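Local coordinates for protein alkylpurine DNA glycosylase AlkC (Pseudomonas fluorescens, PDB 5VHV) that probably excises alkylated purine bases from damaged DNA as a base excision repair glycosylase, acting on the lesion without flipping the nucleotide out of the duplex, at residues A[102-105]-A[106-109]; A[131-134]-A[135-138]. All blocks are in the same frame, centred on the assembly; numbering follows the deposited sequence. Where two conformers were deposited one is given.

Contact 1 of 2, residues A[102-105]-A[106-109]; sequences RSMA and ALKY
Met-104 lays its terminal methyl alongside Leu-107 one turn further on, CE of Met-104 standing 4.0 Å from CD1 of Leu-107. The two side chains run side by side and point the same way. Met-104 gets there by folding its thioether at both chi2 (-56°) and chi3 (103°), which turns CE back toward the leucine instead of carrying it straight outward. Leu-107 has CG anti to its own carbonyl carbon, and this brings CG to 3.4 Å from O of Ser-103, close to the same oxygen that accepts the N-H of Leu-107. That bond, N of Leu-107 to O of Ser-103, measures 2.9 Å; the next, N of Lys-108 to O of Met-104, measures 3.0 Å with an N-H...O angle of 157°. Ala-106 and Tyr-109 bond in the same i to i+4 pattern to Arg-102 and Ala-105. The polar ends look elsewhere: Arg-102 forms a salt bridge with Asp-99, Lys-108 with Asp-141, and the hydroxyl of Tyr-109 bonds to O of Tyr-73 while the two tyrosine rings stack. Leu-107 lies between Val-92 of helix 87-95 and Ile-120 of helix 119-126, and Met-104 meets Phe-123 of the latter. This is the i to i+3 packing of an amphipathic helix, here helix 100-110 in the helical-repeat region of the DNA alkylation repair family.

Contact 2 of 2, residues A[131-134]-A[135-138]; sequences TLAV and MQAW
Four successive i to i+4 bonds run through residues 131-138, from N of Met-135 to O of Thr-131 at 2.9 Å up to N of Trp-138 to O of Val-134 at 2.9 Å, the third, N of Ala-137 to O of Ala-133, being the longest at 3.2 Å. Val-134 and Trp-138 carry the main side-chain contact, a CH-pi interaction in which CG1 of Val-134 sits over one face of the indole, 3.6 Å from the centroid of the six-membered ring and 23° off its normal. The methyl reaches that face because CG1 is anti to the valine's backbone N (chi1 170°), directing it along the helix toward the next turn. This CH-pi contact belongs to the last turns of helix 128-138 in an alpha-helical repeat array, where the indole is buried against Val-146, Leu-149 and Ala-150 of helix 144-152 and Ile-120 of helix 119-126. An alanine in place of Trp-138 would probably leave CG1 of Val-134 without its aromatic partner and open a gap between these helices. On another flank Gln-136 extends its chain past Leu-132, NE2 of Gln-136 lying 3.8 Å from CG of Leu-132, so the amide meets the branch of an apolar neighbour; both residues touch Ile-177 of helix 175-181. Met-135, in one of its two conformers, runs beside Thr-131, whose OG1 bonds to O of Asp-127.

How the contacts relate
From the N terminus the chain reaches contact 1 first, within helix 100-110, then passes through helix 119-126 to contact 2 in helix 128-138. Each contact spans successive turns of a single helix, so neither closes a loop; the two follow in series without nesting or crossing. Their centres are 12 Å apart and the helices touch directly: SD of Met-104 is 4.0 Å from CG1 of Val-134, and CZ2 of Trp-138 is 3.5 Å from O of Met-104. Leu-107 and Lys-108 also pack on the indole. Helix 119-126 lies against both contact 1 and contact 2 and so links the two helices that carry them.

Contact 1 of 2, residues A[102-105]-A[106-109]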
ATOM      1  N   ARG A 102     -20.016 -20.998  -2.107  1.00 20.50           N
ATOM      2  CA  ARG A 102     -19.355 -21.249  -3.380  1.00 20.99           C
ATOM      3  C   ARG A 102     -18.474 -20.072  -3.767  1.00 19.25           C
ATOM      4  O   ARG A 102     -17.374 -20.262  -4.299  1.00 19.88           O
ATOM      5  CB  ARG A 102     -20.399 -21.512  -4.461  1.00 25.96           C
ATOM      6  CG  ARG A 102     -19.839 -22.139  -5.707  1.00 36.91           C
ATOM      7  CD  ARG A 102     -20.878 -22.175  -6.819  1.00 35.00           C
ATOM      8  NE  ARG A 102     -22.048 -22.975  -6.468  1.00 31.78           N
ATOM      9  CZ  ARG A 102     -22.138 -24.290  -6.622  1.00 34.55           C
ATOM     10  NH1 ARG A 102     -21.111 -24.982  -7.107  1.00 43.55           N
ATOM     11  NH2 ARG A 102     -23.262 -24.910  -6.288  1.00 35.22           N
ATOM     12  N   SER A 103     -18.954 -18.845  -3.524  1.00 16.89           N
ATOM     13  CA  SER A 103     -18.187 -17.653  -3.862  1.00 18.68           C
ATOM     14  C   SER A 103     -16.916 -17.549  -3.025  1.00 19.67           C
ATOM     15  O   SER A 103     -15.849 -17.203  -3.548  1.00 16.13           O
ATOM     16  CB  SER A 103     -19.055 -16.411  -3.693  1.00 18.55           C
ATOM     17  OG  SER A 103     -20.070 -16.399  -4.700  1.00 19.10           O
ATOM     18  N   MET A 104     -16.996 -17.887  -1.738  1.00 14.21           N
ATOM     19  CA  MET A 104     -15.790 -17.862  -0.922  1.00 17.05           C
ATOM     20  C   MET A 104     -14.764 -18.855  -1.448  1.00 15.91           C
ATOM     21  O   MET A 104     -13.564 -18.545  -1.499  1.00 15.64           O
ATOM     22  CB  MET A 104     -16.118 -18.165   0.540  1.00 20.10           C
ATOM     23  CG  MET A 104     -16.885 -17.061   1.255  1.00 17.26           C
ATOM     24  SD  MET A 104     -16.101 -15.444   1.230  1.00 17.18           S
ATOM     25  CE  MET A 104     -17.084 -14.625  -0.034  1.00 19.28           C
ATOM     26  N   ALA A 105     -15.209 -20.056  -1.821  1.00 17.11           N
ATOM     27  CA  ALA A 105     -14.286 -21.051  -2.342  1.00 18.40           C
ATOM     28  C   ALA A 105     -13.666 -20.563  -3.637  1.00 17.05           C
ATOM     29  O   ALA A 105     -12.465 -20.750  -3.866  1.00 17.12           O
ATOM     30  CB  ALA A 105     -14.993 -22.395  -2.556  1.00 21.94           C
ATOM     31  N   ALA A 106     -14.467 -19.890  -4.476  1.00 18.50           N
ATOM     32  CA  ALA A 106     -13.953 -19.324  -5.720  1.00 17.78           C
ATOM     33  C   ALA A 106     -12.905 -18.241  -5.469  1.00 19.02           C
ATOM     34  O   ALA A 106     -11.887 -18.183  -6.172  1.00 17.03           O
ATOM     35  CB  ALA A 106     -15.101 -18.762  -6.567  1.00 14.82           C
ATOM     36  N   LEU A 107     -13.139 -17.350  -4.502  1.00 15.19           N
ATOM     37  CA  LEU A 107     -12.152 -16.305  -4.237  1.00 14.38           C
ATOM     38  C   LEU A 107     -10.860 -16.914  -3.719  1.00 15.95           C
ATOM     39  O   LEU A 107      -9.757 -16.466  -4.070  1.00 16.38           O
ATOM     40  CB  LEU A 107     -12.697 -15.278  -3.234  1.00 13.48           C
ATOM     41  CG  LEU A 107     -13.881 -14.420  -3.688  1.00 13.44           C
ATOM     42  CD1 LEU A 107     -14.286 -13.420  -2.572  1.00 17.05           C
ATOM     43  CD2 LEU A 107     -13.597 -13.687  -4.977  1.00 14.05           C
ATOM     44  N   LYS A 108     -10.973 -17.956  -2.897  1.00 15.36           N
ATOM     45  CA  LYS A 108      -9.767 -18.578  -2.363  1.00 14.72           C
ATOM     46  C   LYS A 108      -8.952 -19.206  -3.487  1.00 18.52           C
ATOM     47  O   LYS A 108      -7.714 -19.184  -3.466  1.00 19.12           O
ATOM     48  CB  LYS A 108     -10.135 -19.637  -1.330  1.00 15.85           C
ATOM     49  CG  LYS A 108      -8.938 -20.319  -0.694  1.00 17.87           C
ATOM     50  CD  LYS A 108      -9.358 -21.505   0.177  1.00 21.90           C
ATOM     51  CE  LYS A 108      -8.122 -22.217   0.688  1.00 34.61           C
ATOM     52  NZ  LYS A 108      -8.444 -23.340   1.618  1.00 31.66           N
ATOM     53  N   TYR A 109      -9.638 -19.780  -4.467  1.00 16.72           N
ATOM     54  CA  TYR A 109      -8.970 -20.357  -5.632  1.00 17.62           C
ATOM     55  C   TYR A 109      -8.378 -19.271  -6.530  1.00 16.93           C
ATOM     56  O   TYR A 109      -7.204 -19.339  -6.917  1.00 17.31           O
ATOM     57  CB  TYR A 109      -9.969 -21.203  -6.413  1.00 19.22           C
ATOM     58  CG  TYR A 109      -9.465 -21.686  -7.756  1.00 17.77           C
ATOM     59  CD1 TYR A 109      -8.630 -22.783  -7.845  1.00 23.63           C
ATOM     60  CD2 TYR A 109      -9.824 -21.031  -8.931  1.00 21.62           C
ATOM     61  CE1 TYR A 109      -8.171 -23.248  -9.089  1.00 24.36           C
ATOM     62  CE2 TYR A 109      -9.373 -21.479 -10.168  1.00 21.68           C
ATOM     63  CZ  TYR A 109      -8.565 -22.593 -10.236  1.00 23.84           C
ATOM     64  OH  TYR A 109      -8.101 -23.034 -11.468  1.00 29.10           O
TER

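Contact 2 of 2, residues A[131-134]-A[135-138]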
ATOM      1  N   THR A 131     -18.256 -12.968   6.415  1.00 17.14           N
ATOM      2  CA  THR A 131     -17.018 -12.930   5.645  1.00 14.15           C
ATOM      3  C   THR A 131     -15.804 -12.862   6.569  1.00 15.89           C
ATOM      4  O   THR A 131     -14.770 -13.490   6.298  1.00 16.69           O
ATOM      5  CB  THR A 131     -17.048 -11.734   4.682  1.00 13.48           C
ATOM      6  OG1 THR A 131     -18.250 -11.780   3.887  1.00 14.72           O
ATOM      7  CG2 THR A 131     -15.855 -11.739   3.754  1.00 15.75           C
ATOM      8  N   LEU A 132     -15.929 -12.132   7.682  1.00 16.51           N
ATOM      9  CA  LEU A 132     -14.844 -12.087   8.656  1.00 16.24           C
ATOM     10  C   LEU A 132     -14.468 -13.490   9.121  1.00 16.62           C
ATOM     11  O   LEU A 132     -13.277 -13.819   9.242  1.00 17.43           O
ATOM     12  CB  LEU A 132     -15.234 -11.209   9.856  1.00 17.74           C
ATOM     13  CG  LEU A 132     -14.209 -11.157  11.003  1.00 21.62           C
ATOM     14  CD1 LEU A 132     -12.904 -10.501  10.563  1.00 19.86           C
ATOM     15  CD2 LEU A 132     -14.784 -10.394  12.175  1.00 22.88           C
ATOM     16  N   ALA A 133     -15.467 -14.344   9.361  1.00 18.06           N
ATOM     17  CA  ALA A 133     -15.177 -15.701   9.824  1.00 19.28           C
ATOM     18  C   ALA A 133     -14.361 -16.465   8.791  1.00 18.82           C
ATOM     19  O   ALA A 133     -13.432 -17.209   9.133  1.00 19.43           O
ATOM     20  CB  ALA A 133     -16.476 -16.448  10.128  1.00 22.25           C
ATOM     21  N   VAL A 134     -14.679 -16.265   7.517  1.00 18.01           N
ATOM     22  CA  VAL A 134     -13.922 -16.905   6.447  1.00 16.31           C
ATOM     23  C   VAL A 134     -12.494 -16.406   6.434  1.00 17.22           C
ATOM     24  O   VAL A 134     -11.538 -17.188   6.312  1.00 17.88           O
ATOM     25  CB  VAL A 134     -14.618 -16.645   5.103  1.00 20.01           C
ATOM     26  CG1 VAL A 134     -13.724 -17.074   3.940  1.00 18.92           C
ATOM     27  CG2 VAL A 134     -15.955 -17.349   5.095  1.00 20.75           C
ATOM     28  N   MET A 135     -12.324 -15.087   6.558  1.00 14.79           N
ATOM     29  CA  MET A 135     -10.980 -14.543   6.507  0.57 18.11           C
ATOM     30  C   MET A 135     -10.155 -14.969   7.718  1.00 17.59           C
ATOM     31  O   MET A 135      -8.934 -15.126   7.606  1.00 13.70           O
ATOM     32  CB  MET A 135     -11.068 -13.033   6.364  0.57 14.24           C
ATOM     33  CG  MET A 135     -11.711 -12.645   5.027  0.57 14.78           C
ATOM     34  SD  MET A 135     -11.928 -10.895   4.811  0.57 14.33           S
ATOM     35  CE  MET A 135     -10.320 -10.443   4.142  0.57 15.06           C
ATOM     36  N   GLN A 136     -10.788 -15.185   8.868  1.00 17.00           N
ATOM     37  CA  GLN A 136     -10.071 -15.756   9.998  1.00 16.78           C
ATOM     38  C   GLN A 136      -9.563 -17.151   9.675  1.00 19.32           C
ATOM     39  O   GLN A 136      -8.423 -17.495  10.007  1.00 20.54           O
ATOM     40  CB  GLN A 136     -10.981 -15.760  11.228  1.00 20.01           C
ATOM     41  CG  GLN A 136     -11.231 -14.343  11.732  1.00 16.52           C
ATOM     42  CD  GLN A 136     -12.326 -14.278  12.756  1.00 24.76           C
ATOM     43  OE1 GLN A 136     -13.186 -15.167  12.828  1.00 21.53           O
ATOM     44  NE2 GLN A 136     -12.312 -13.223  13.561  1.00 21.80           N
ATOM     45  N   ALA A 137     -10.375 -17.973   9.012  1.00 19.25           N
ATOM     46  CA  ALA A 137      -9.871 -19.277   8.596  1.00 24.88           C
ATOM     47  C   ALA A 137      -8.732 -19.112   7.590  1.00 17.10           C
ATOM     48  O   ALA A 137      -7.704 -19.799   7.680  1.00 19.59           O
ATOM     49  CB  ALA A 137     -11.001 -20.125   8.009  1.00 20.58           C
ATOM     50  N   TRP A 138      -8.871 -18.164   6.659  1.00 16.40           N
ATOM     51  CA  TRP A 138      -7.839 -17.969   5.650  1.00 16.62           C
ATOM     52  C   TRP A 138      -6.515 -17.541   6.266  1.00 19.06           C
ATOM     53  O   TRP A 138      -5.452 -17.832   5.712  1.00 17.16           O
ATOM     54  CB  TRP A 138      -8.288 -16.929   4.628  1.00 15.60           C
ATOM     55  CG  TRP A 138      -9.362 -17.421   3.685  1.00 17.90           C
ATOM     56  CD1 TRP A 138      -9.777 -18.713   3.499  1.00 19.84           C
ATOM     57  CD2 TRP A 138     -10.127 -16.619   2.787  1.00 16.28           C
ATOM     58  NE1 TRP A 138     -10.754 -18.758   2.532  1.00 18.99           N
ATOM     59  CE2 TRP A 138     -10.972 -17.487   2.065  1.00 17.85           C
ATOM     60  CE3 TRP A 138     -10.162 -15.250   2.505  1.00 16.11           C
ATOM     61  CZ2 TRP A 138     -11.883 -17.021   1.125  1.00 19.14           C
ATOM     62  CZ3 TRP A 138     -11.056 -14.790   1.558  1.00 15.97           C
ATOM     63  CH2 TRP A 138     -11.891 -15.686   0.864  1.00 18.66           C
TER